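Local coordinates for protein Abbfa_003403 (Acinetobacter baumannii, PDB 4ZXH) that probably builds a peptide product as a four-domain nonribosomal peptide synthetase, combining condensation, adenylation, peptidyl carrier and thioesterase domains in one chain, at residues 645-650 / 673-678; 547-552 / 677-682; 481-486 / 616-621. All coordinates share one frame; numbering follows the deposited sequence.

Overall arrangement
All three contacts lie in the adenylation part of the synthetase, on the same side of the chain's centre, and form one continuous apolar core. The centres of interactions 1 and 2 are about 10 Å apart, those of 2 and 3 about 11 Å, and those of 1 and 3 about 14 Å. Interactions 1 and 2 share helix 674-679, which packs against helix 641-655 in the first and helix 543-553 in the second. Interaction 3 brings the start of helix 483-494 onto the 616-621 loop. Along the chain, interactions 2 and 3 cross, while interaction 3 closes before interaction 1 opens. W552, L483 and L648 link the contacts, so the helices pack as one unit of the adenylation domain.

Interaction 1 (645-650 / 673-678); sequences INFLLS and ISILEL
F647 turns the edge of its ring toward L676: CE2 lies 3.9 Å from CB of L676, which sits near the ring plane, and the two side chains cross at about a right angle. The phenyl group reaches across because CG is anti to the backbone N (chi1 163°), a torsion that carries the ring out from helix 641-655. The methyl CG2 of I675 approaches the same ring corner obliquely, 4.4 Å from CE2 of F647. One residue on from F647, L648 and L676 slide past each other in opposite directions, and CD2 of L648 comes to 4.1 Å from CD1 of L676. L676 therefore serves two neighbours with different atoms. The contact joins helix 641-655 to helix 674-679 inside the adenylation domain; the latter is the beta-alpha-beta crossover between neighbouring parallel strands 662-665 and 687-690, and E677 and L678 touch the first of these. A flat phenyl and branched aliphatic chains suit this place: they have no polar group to satisfy and are bulky enough to span the 10.8 Å between the segment axes, inclined at 61°. No hydrogen bond crosses the contact, so its cohesion comes from dispersion and the burial of apolar surface.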
loop_
_atom_site.group_PDB
_atom_site.type_symbol
_atom_site.label_atom_id
_atom_site.label_comp_id
_atom_site.label_asym_id
_atom_site.label_seq_id
_atom_site.Cartn_x
_atom_site.Cartn_y
_atom_site.Cartn_z
ATOM N N ILE A 645 -26.031 13.519 35.133
ATOM C CA ILE A 645 -27.425 13.617 34.754
ATOM C C ILE A 645 -27.528 14.240 33.341
ATOM O O ILE A 645 -28.360 13.829 32.532
ATOM C CB ILE A 645 -28.248 14.407 35.831
ATOM C CG1 ILE A 645 -29.732 14.445 35.462
ATOM C CG2 ILE A 645 -27.676 15.808 36.109
ATOM C CD1 ILE A 645 -30.385 13.081 35.566
ATOM N N ASN A 646 -26.653 15.194 33.030
ATOM C CA ASN A 646 -26.541 15.698 31.670
ATOM C C ASN A 646 -26.285 14.578 30.670
ATOM O O ASN A 646 -26.913 14.514 29.617
ATOM C CB ASN A 646 -25.417 16.722 31.560
ATOM C CG ASN A 646 -25.266 17.264 30.153
ATOM O OD1 ASN A 646 -26.079 18.057 29.681
ATOM N ND2 ASN A 646 -24.241 16.798 29.460
ATOM N N PHE A 647 -25.347 13.703 31.006
ATOM C CA PHE A 647 -25.024 12.568 30.164
ATOM C C PHE A 647 -26.215 11.633 29.971
ATOM O O PHE A 647 -26.591 11.324 28.848
ATOM C CB PHE A 647 -23.849 11.797 30.758
ATOM C CG PHE A 647 -23.690 10.407 30.204
ATOM C CD1 PHE A 647 -23.226 10.209 28.913
ATOM C CD2 PHE A 647 -23.992 9.297 30.982
ATOM C CE1 PHE A 647 -23.070 8.940 28.411
ATOM C CE2 PHE A 647 -23.843 8.023 30.480
ATOM C CZ PHE A 647 -23.391 7.846 29.194
ATOM N N LEU A 648 -26.792 11.189 31.079
ATOM C CA LEU A 648 -27.884 10.227 31.067
ATOM C C LEU A 648 -29.072 10.718 30.264
ATOM O O LEU A 648 -29.606 9.974 29.437
ATOM C CB LEU A 648 -28.316 9.900 32.502
ATOM C CG LEU A 648 -27.290 9.001 33.195
ATOM C CD1 LEU A 648 -27.561 8.862 34.678
ATOM C CD2 LEU A 648 -27.283 7.648 32.511
ATOM N N LEU A 649 -29.477 11.964 30.496
ATOM C CA LEU A 649 -30.605 12.539 29.759
ATOM C C LEU A 649 -30.303 12.650 28.268
ATOM O O LEU A 649 -31.162 12.394 27.426
ATOM C CB LEU A 649 -30.979 13.912 30.315
ATOM C CG LEU A 649 -31.643 13.941 31.692
ATOM C CD1 LEU A 649 -32.003 15.360 32.057
ATOM C CD2 LEU A 649 -32.875 13.047 31.701
ATOM N N SER A 650 -29.072 13.037 27.952
ATOM C CA SER A 650 -28.630 13.171 26.570
ATOM C C SER A 650 -28.704 11.814 25.885
ATOM O O SER A 650 -29.128 11.692 24.736
ATOM C CB SER A 650 -27.202 13.714 26.516
ATOM O OG SER A 650 -26.932 14.397 25.305
ATOM N N ILE A 673 -18.322 3.634 31.931
ATOM C CA ILE A 673 -19.425 3.479 30.975
ATOM C C ILE A 673 -20.520 2.600 31.574
ATOM O O ILE A 673 -21.676 2.659 31.153
ATOM C CB ILE A 673 -18.955 2.902 29.609
ATOM C CG1 ILE A 673 -18.685 1.403 29.682
ATOM C CG2 ILE A 673 -17.719 3.635 29.101
ATOM C CD1 ILE A 673 -18.293 0.816 28.345
ATOM N N SER A 674 -20.154 1.831 32.594
ATOM C CA SER A 674 -21.099 0.992 33.320
ATOM C C SER A 674 -22.204 1.822 33.964
ATOM O O SER A 674 -23.314 1.330 34.187
ATOM C CB SER A 674 -20.377 0.194 34.400
ATOM O OG SER A 674 -19.941 1.070 35.422
ATOM N N ILE A 675 -21.880 3.071 34.284
ATOM C CA ILE A 675 -22.860 4.036 34.783
ATOM C C ILE A 675 -24.160 4.047 33.952
ATOM O O ILE A 675 -25.257 4.007 34.508
ATOM C CB ILE A 675 -22.228 5.459 34.827
ATOM C CG1 ILE A 675 -21.585 5.685 36.183
ATOM C CG2 ILE A 675 -23.238 6.549 34.608
ATOM C CD1 ILE A 675 -22.570 5.516 37.303
ATOM N N LEU A 676 -24.030 4.089 32.626
ATOM C CA LEU A 676 -25.180 4.070 31.723
ATOM C C LEU A 676 -25.970 2.768 31.831
ATOM O O LEU A 676 -27.199 2.765 31.796
ATOM C CB LEU A 676 -24.720 4.251 30.274
ATOM C CG LEU A 676 -25.784 4.063 29.192
ATOM C CD1 LEU A 676 -26.788 5.200 29.216
ATOM C CD2 LEU A 676 -25.136 3.938 27.842
ATOM N N GLU A 677 -25.240 1.665 31.950
ATOM C CA GLU A 677 -25.812 0.329 31.968
ATOM C C GLU A 677 -26.574 0.050 33.255
ATOM O O GLU A 677 -27.614 -0.616 33.249
ATOM C CB GLU A 677 -24.710 -0.720 31.793
ATOM C CG GLU A 677 -23.726 -0.439 30.668
ATOM C CD GLU A 677 -22.651 -1.510 30.569
ATOM O OE1 GLU A 677 -22.605 -2.398 31.452
ATOM O OE2 GLU A 677 -21.845 -1.460 29.615
ATOM N N LEU A 678 -26.046 0.546 34.365
ATOM C CA LEU A 678 -26.619 0.247 35.670
ATOM C C LEU A 678 -27.750 1.207 36.084
ATOM O O LEU A 678 -28.510 0.906 36.992
ATOM C CB LEU A 678 -25.508 0.253 36.727
ATOM C CG LEU A 678 -24.386 -0.775 36.500
ATOM C CD1 LEU A 678 -23.205 -0.545 37.462
ATOM C CD2 LEU A 678 -24.894 -2.232 36.592
#

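Interaction 2 (547-552 / 677-682); sequences AILGIW and ELLIPL
L679 pushes one methyl against the far end of the W552 indole, its CD1 lying 3.7 Å from CZ3 of W552 and near the ring plane, at the edge of the benzo ring. CB of L679 already points at helix 543-553, and with CG anti to the carbonyl carbon (chi1 -66°) the branch extends that way, a methyl to each neighbour. The second methyl, CD2, meets CD2 of L549 at 4.2 Å as these leucines slide past each other. In this adenylation domain of the ANL superfamily, both helices are crossovers between neighbouring parallel strands: 543-553 between 533-537 and 557-560, and 674-679 between 662-665 and 687-690. The contact therefore joins helices of two different sheets. The indole is fixed on two further counts: NE1 is hydrogen-bonded to the carbonyl oxygen of A622, and CG2 of I548 rests over one face, 3.6 Å above the plane. The L682 side is the slighter part, adding little buried surface through one methyl contact, CD1 to CD1 of L549 at 4.3 Å. It is buried rather than open to solvent, because helix 509-525 lies against it, with I516 touching L549, and Y509 and L512 touching L682.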
loop_
_atom_site.group_PDB
_atom_site.type_symbol
_atom_site.label_atom_id
_atom_site.label_comp_id
_atom_site.label_asym_id
_atom_site.label_seq_id
_atom_site.Cartn_x
_atom_site.Cartn_y
_atom_site.Cartn_z
ATOM N N ALA A 547 -25.966 -0.467 45.716
ATOM C CA ALA A 547 -24.835 0.085 46.455
ATOM C C ALA A 547 -24.481 1.481 45.947
ATOM O O ALA A 547 -24.252 2.393 46.742
ATOM C CB ALA A 547 -23.626 -0.841 46.359
ATOM N N ILE A 548 -24.431 1.642 44.625
ATOM C CA ILE A 548 -24.153 2.946 44.035
ATOM C C ILE A 548 -25.121 3.984 44.589
ATOM O O ILE A 548 -24.713 5.024 45.109
ATOM C CB ILE A 548 -24.291 2.946 42.498
ATOM C CG1 ILE A 548 -23.485 1.812 41.843
ATOM C CG2 ILE A 548 -23.939 4.312 41.942
ATOM C CD1 ILE A 548 -22.071 2.124 41.509
ATOM N N LEU A 549 -26.413 3.695 44.483
ATOM C CA LEU A 549 -27.412 4.694 44.834
ATOM C C LEU A 549 -27.466 4.917 46.331
ATOM O O LEU A 549 -27.765 6.019 46.777
ATOM C CB LEU A 549 -28.782 4.291 44.299
ATOM C CG LEU A 549 -28.901 4.313 42.767
ATOM C CD1 LEU A 549 -30.189 3.685 42.287
ATOM C CD2 LEU A 549 -28.808 5.743 42.275
ATOM N N GLY A 550 -27.164 3.877 47.105
ATOM C CA GLY A 550 -27.165 3.980 48.558
ATOM C C GLY A 550 -26.065 4.923 48.995
ATOM O O GLY A 550 -26.294 5.834 49.796
ATOM N N ILE A 551 -24.872 4.714 48.441
ATOM C CA ILE A 551 -23.725 5.570 48.720
ATOM C C ILE A 551 -24.026 7.018 48.344
ATOM O O ILE A 551 -23.707 7.946 49.083
ATOM C CB ILE A 551 -22.490 5.092 47.965
ATOM C CG1 ILE A 551 -22.012 3.757 48.524
ATOM C CG2 ILE A 551 -21.375 6.111 48.082
ATOM C CD1 ILE A 551 -21.110 3.018 47.561
ATOM N N TRP A 552 -24.654 7.208 47.194
ATOM C CA TRP A 552 -25.037 8.540 46.776
ATOM C C TRP A 552 -26.045 9.161 47.728
ATOM O O TRP A 552 -25.977 10.349 48.018
ATOM C CB TRP A 552 -25.611 8.514 45.365
ATOM C CG TRP A 552 -24.560 8.386 44.320
ATOM C CD1 TRP A 552 -23.204 8.472 44.496
ATOM C CD2 TRP A 552 -24.767 8.142 42.929
ATOM N NE1 TRP A 552 -22.564 8.292 43.296
ATOM C CE2 TRP A 552 -23.501 8.091 42.324
ATOM C CE3 TRP A 552 -25.903 7.958 42.143
ATOM C CZ2 TRP A 552 -23.346 7.869 40.973
ATOM C CZ3 TRP A 552 -25.740 7.728 40.805
ATOM C CH2 TRP A 552 -24.474 7.679 40.234
ATOM N N GLU A 677 -25.240 1.665 31.950
ATOM C CA GLU A 677 -25.812 0.329 31.968
ATOM C C GLU A 677 -26.574 0.050 33.255
ATOM O O GLU A 677 -27.614 -0.616 33.249
ATOM C CB GLU A 677 -24.710 -0.720 31.793
ATOM C CG GLU A 677 -23.726 -0.439 30.668
ATOM C CD GLU A 677 -22.651 -1.510 30.569
ATOM O OE1 GLU A 677 -22.605 -2.398 31.452
ATOM O OE2 GLU A 677 -21.845 -1.460 29.615
ATOM N N LEU A 678 -26.046 0.546 34.365
ATOM C CA LEU A 678 -26.619 0.247 35.670
ATOM C C LEU A 678 -27.750 1.207 36.084
ATOM O O LEU A 678 -28.510 0.906 36.992
ATOM C CB LEU A 678 -25.508 0.253 36.727
ATOM C CG LEU A 678 -24.386 -0.775 36.500
ATOM C CD1 LEU A 678 -23.205 -0.545 37.462
ATOM C CD2 LEU A 678 -24.894 -2.232 36.592
ATOM N N LEU A 679 -27.880 2.346 35.415
ATOM C CA LEU A 679 -28.823 3.360 35.875
ATOM C C LEU A 679 -29.957 3.667 34.917
ATOM O O LEU A 679 -31.114 3.731 35.322
ATOM C CB LEU A 679 -28.091 4.665 36.178
ATOM C CG LEU A 679 -27.118 4.634 37.353
ATOM C CD1 LEU A 679 -26.561 6.032 37.595
ATOM C CD2 LEU A 679 -27.801 4.076 38.592
ATOM N N ILE A 680 -29.642 3.871 33.646
ATOM C CA ILE A 680 -30.628 4.505 32.780
ATOM C C ILE A 680 -31.962 3.749 32.615
ATOM O O ILE A 680 -32.975 4.395 32.352
ATOM C CB ILE A 680 -30.043 4.817 31.373
ATOM C CG1 ILE A 680 -30.821 5.983 30.744
ATOM C CG2 ILE A 680 -30.039 3.589 30.473
ATOM C CD1 ILE A 680 -30.301 6.439 29.399
ATOM N N PRO A 681 -31.998 2.404 32.792
ATOM C CA PRO A 681 -33.376 1.909 32.709
ATOM C C PRO A 681 -34.133 2.219 33.991
ATOM O O PRO A 681 -35.356 2.362 33.952
ATOM C CB PRO A 681 -33.214 0.391 32.518
ATOM C CG PRO A 681 -31.772 0.185 32.164
ATOM C CD PRO A 681 -31.034 1.291 32.856
ATOM N N LEU A 682 -33.416 2.327 35.110
ATOM C CA LEU A 682 -34.064 2.627 36.384
ATOM C C LEU A 682 -34.700 4.019 36.374
ATOM O O LEU A 682 -35.710 4.244 37.027
ATOM C CB LEU A 682 -33.075 2.523 37.526
ATOM C CG LEU A 682 -32.448 1.161 37.756
ATOM C CD1 LEU A 682 -31.449 1.273 38.894
ATOM C CD2 LEU A 682 -33.511 0.125 38.070
#

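Interaction 3 (481-486 / 616-621); sequences HDLFAM and LAFGDI
At the N-terminus of helix 483-494, F484 lies against F618 in the loop that leads into strand 621-627, joining the first turn of this helix to a loop of the same adenylation domain. The two rings are near parallel but slid apart, with centroids 4.7 Å apart and planes at 29°, so they overlap little. F618 brings a corner over one face of F484, its CE1 being 3.4 Å from CG of F484. In return CB of F484 makes a CH-pi contact over a face of F618, 3.8 Å from the ring centroid. CG of F484 is anti to the backbone N (chi1 -164°), which swings the ring toward the loop; CB, placed by the backbone, lies over the face of F618.

Aliphatic groups complete the contact at the ring edges. CB of L616 lies near the plane of the F484 ring, 3.8 Å from CE2 of F484, while CD2 of L483 stands farther off, 4.4 Å from CE2 of F618. Beyond the segments, F618 also meets the rings of W552 and H641, and L616 and F484 both touch A553. The helix start is secured by D482 at the N-cap: its OD1 accepts from the backbone N of A485 at 3.1 Å, nearly straight at 171° but from above the carboxylate plane. Aspartate suits this place because its short side chain can fold back onto an amide of the first turn. The chemistry thus divides between a polar cap within the helix segment and apolar packing across to the loop, where the CH-pi contact, dispersion and buried surface hold the two together, the slid-apart rings adding little true stacking.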
loop_
_atom_site.group_PDB
_atom_site.type_symbol
_atom_site.label_atom_id
_atom_site.label_comp_id
_atom_site.label_asym_id
_atom_site.label_seq_id
_atom_site.Cartn_x
_atom_site.Cartn_y
_atom_site.Cartn_z
ATOM N N HIS A 481 -31.035 19.121 36.349
ATOM C CA HIS A 481 -32.000 18.108 36.759
ATOM C C HIS A 481 -31.541 17.276 37.949
ATOM O O HIS A 481 -30.373 17.305 38.347
ATOM C CB HIS A 481 -32.307 17.180 35.594
ATOM C CG HIS A 481 -33.329 17.718 34.650
ATOM N ND1 HIS A 481 -33.162 18.906 33.971
ATOM C CD2 HIS A 481 -34.514 17.211 34.235
ATOM C CE1 HIS A 481 -34.210 19.120 33.196
ATOM N NE2 HIS A 481 -35.045 18.107 33.339
ATOM N N ASP A 482 -32.489 16.506 38.474
ATOM C CA ASP A 482 -32.336 15.757 39.712
ATOM C C ASP A 482 -32.465 14.259 39.453
ATOM O O ASP A 482 -33.567 13.721 39.392
ATOM C CB ASP A 482 -33.384 16.219 40.724
ATOM C CG ASP A 482 -33.236 15.560 42.064
ATOM O OD1 ASP A 482 -32.524 14.535 42.141
ATOM O OD2 ASP A 482 -33.837 16.072 43.050
ATOM N N LEU A 483 -31.326 13.590 39.334
ATOM C CA LEU A 483 -31.307 12.164 39.064
ATOM C C LEU A 483 -32.052 11.358 40.123
ATOM O O LEU A 483 -32.806 10.449 39.785
ATOM C CB LEU A 483 -29.869 11.675 38.948
ATOM C CG LEU A 483 -29.677 10.175 38.759
ATOM C CD1 LEU A 483 -30.467 9.685 37.564
ATOM C CD2 LEU A 483 -28.206 9.884 38.556
ATOM N N PHE A 484 -31.858 11.703 41.392
ATOM C CA PHE A 484 -32.442 10.932 42.494
ATOM C C PHE A 484 -33.963 10.963 42.448
ATOM O O PHE A 484 -34.624 9.939 42.602
ATOM C CB PHE A 484 -31.960 11.474 43.841
ATOM C CG PHE A 484 -32.182 10.532 44.995
ATOM C CD1 PHE A 484 -32.145 9.159 44.807
ATOM C CD2 PHE A 484 -32.410 11.023 46.274
ATOM C CE1 PHE A 484 -32.328 8.288 45.875
ATOM C CE2 PHE A 484 -32.591 10.165 47.347
ATOM C CZ PHE A 484 -32.549 8.794 47.148
ATOM N N ALA A 485 -34.506 12.154 42.243
ATOM C CA ALA A 485 -35.949 12.347 42.192
ATOM C C ALA A 485 -36.566 11.504 41.080
ATOM O O ALA A 485 -37.629 10.919 41.257
ATOM C CB ALA A 485 -36.279 13.813 41.997
ATOM N N MET A 486 -35.883 11.437 39.943
ATOM C CA MET A 486 -36.334 10.636 38.817
ATOM C C MET A 486 -36.450 9.159 39.183
ATOM O O MET A 486 -37.423 8.495 38.817
ATOM C CB MET A 486 -35.384 10.789 37.634
ATOM C CG MET A 486 -35.353 12.166 37.007
ATOM S SD MET A 486 -34.438 12.118 35.448
ATOM C CE MET A 486 -35.580 11.174 34.440
ATOM N N LEU A 616 -32.043 11.652 52.928
ATOM C CA LEU A 616 -31.323 11.308 51.703
ATOM C C LEU A 616 -31.274 12.430 50.671
ATOM O O LEU A 616 -32.301 12.997 50.278
ATOM C CB LEU A 616 -31.936 10.066 51.064
ATOM C CG LEU A 616 -32.352 8.964 52.040
ATOM C CD1 LEU A 616 -32.977 7.815 51.279
ATOM C CD2 LEU A 616 -31.194 8.467 52.914
ATOM N N ALA A 617 -30.054 12.724 50.238
ATOM C CA ALA A 617 -29.771 13.739 49.234
ATOM C C ALA A 617 -28.387 13.483 48.696
ATOM O O ALA A 617 -27.467 13.251 49.471
ATOM C CB ALA A 617 -29.850 15.127 49.823
ATOM N N PHE A 618 -28.221 13.534 47.381
ATOM C CA PHE A 618 -26.897 13.350 46.799
ATOM C C PHE A 618 -25.943 14.454 47.259
ATOM O O PHE A 618 -26.380 15.522 47.679
ATOM C CB PHE A 618 -26.975 13.309 45.272
ATOM C CG PHE A 618 -27.613 12.054 44.725
ATOM C CD1 PHE A 618 -28.199 11.122 45.568
ATOM C CD2 PHE A 618 -27.612 11.800 43.364
ATOM C CE1 PHE A 618 -28.788 9.960 45.063
ATOM C CE2 PHE A 618 -28.196 10.635 42.850
ATOM C CZ PHE A 618 -28.786 9.714 43.706
ATOM N N GLY A 619 -24.641 14.176 47.226
ATOM C CA GLY A 619 -23.621 15.182 47.497
ATOM C C GLY A 619 -23.186 15.821 46.185
ATOM O O GLY A 619 -23.841 15.621 45.152
ATOM N N ASP A 620 -22.094 16.585 46.211
ATOM C CA ASP A 620 -21.580 17.216 44.990
ATOM C C ASP A 620 -20.846 16.222 44.072
ATOM O O ASP A 620 -21.067 16.209 42.859
ATOM C CB ASP A 620 -20.640 18.371 45.334
ATOM C CG ASP A 620 -21.376 19.600 45.855
ATOM O OD1 ASP A 620 -22.555 19.809 45.481
ATOM O OD2 ASP A 620 -20.764 20.356 46.646
ATOM N N ILE A 621 -19.976 15.404 44.655
ATOM C CA ILE A 621 -19.153 14.462 43.904
ATOM C C ILE A 621 -19.807 13.076 43.844
ATOM O O ILE A 621 -20.228 12.530 44.871
ATOM C CB ILE A 621 -17.739 14.334 44.527
ATOM C CG1 ILE A 621 -17.101 15.707 44.699
ATOM C CG2 ILE A 621 -16.839 13.486 43.668
ATOM C CD1 ILE A 621 -16.841 16.410 43.395
#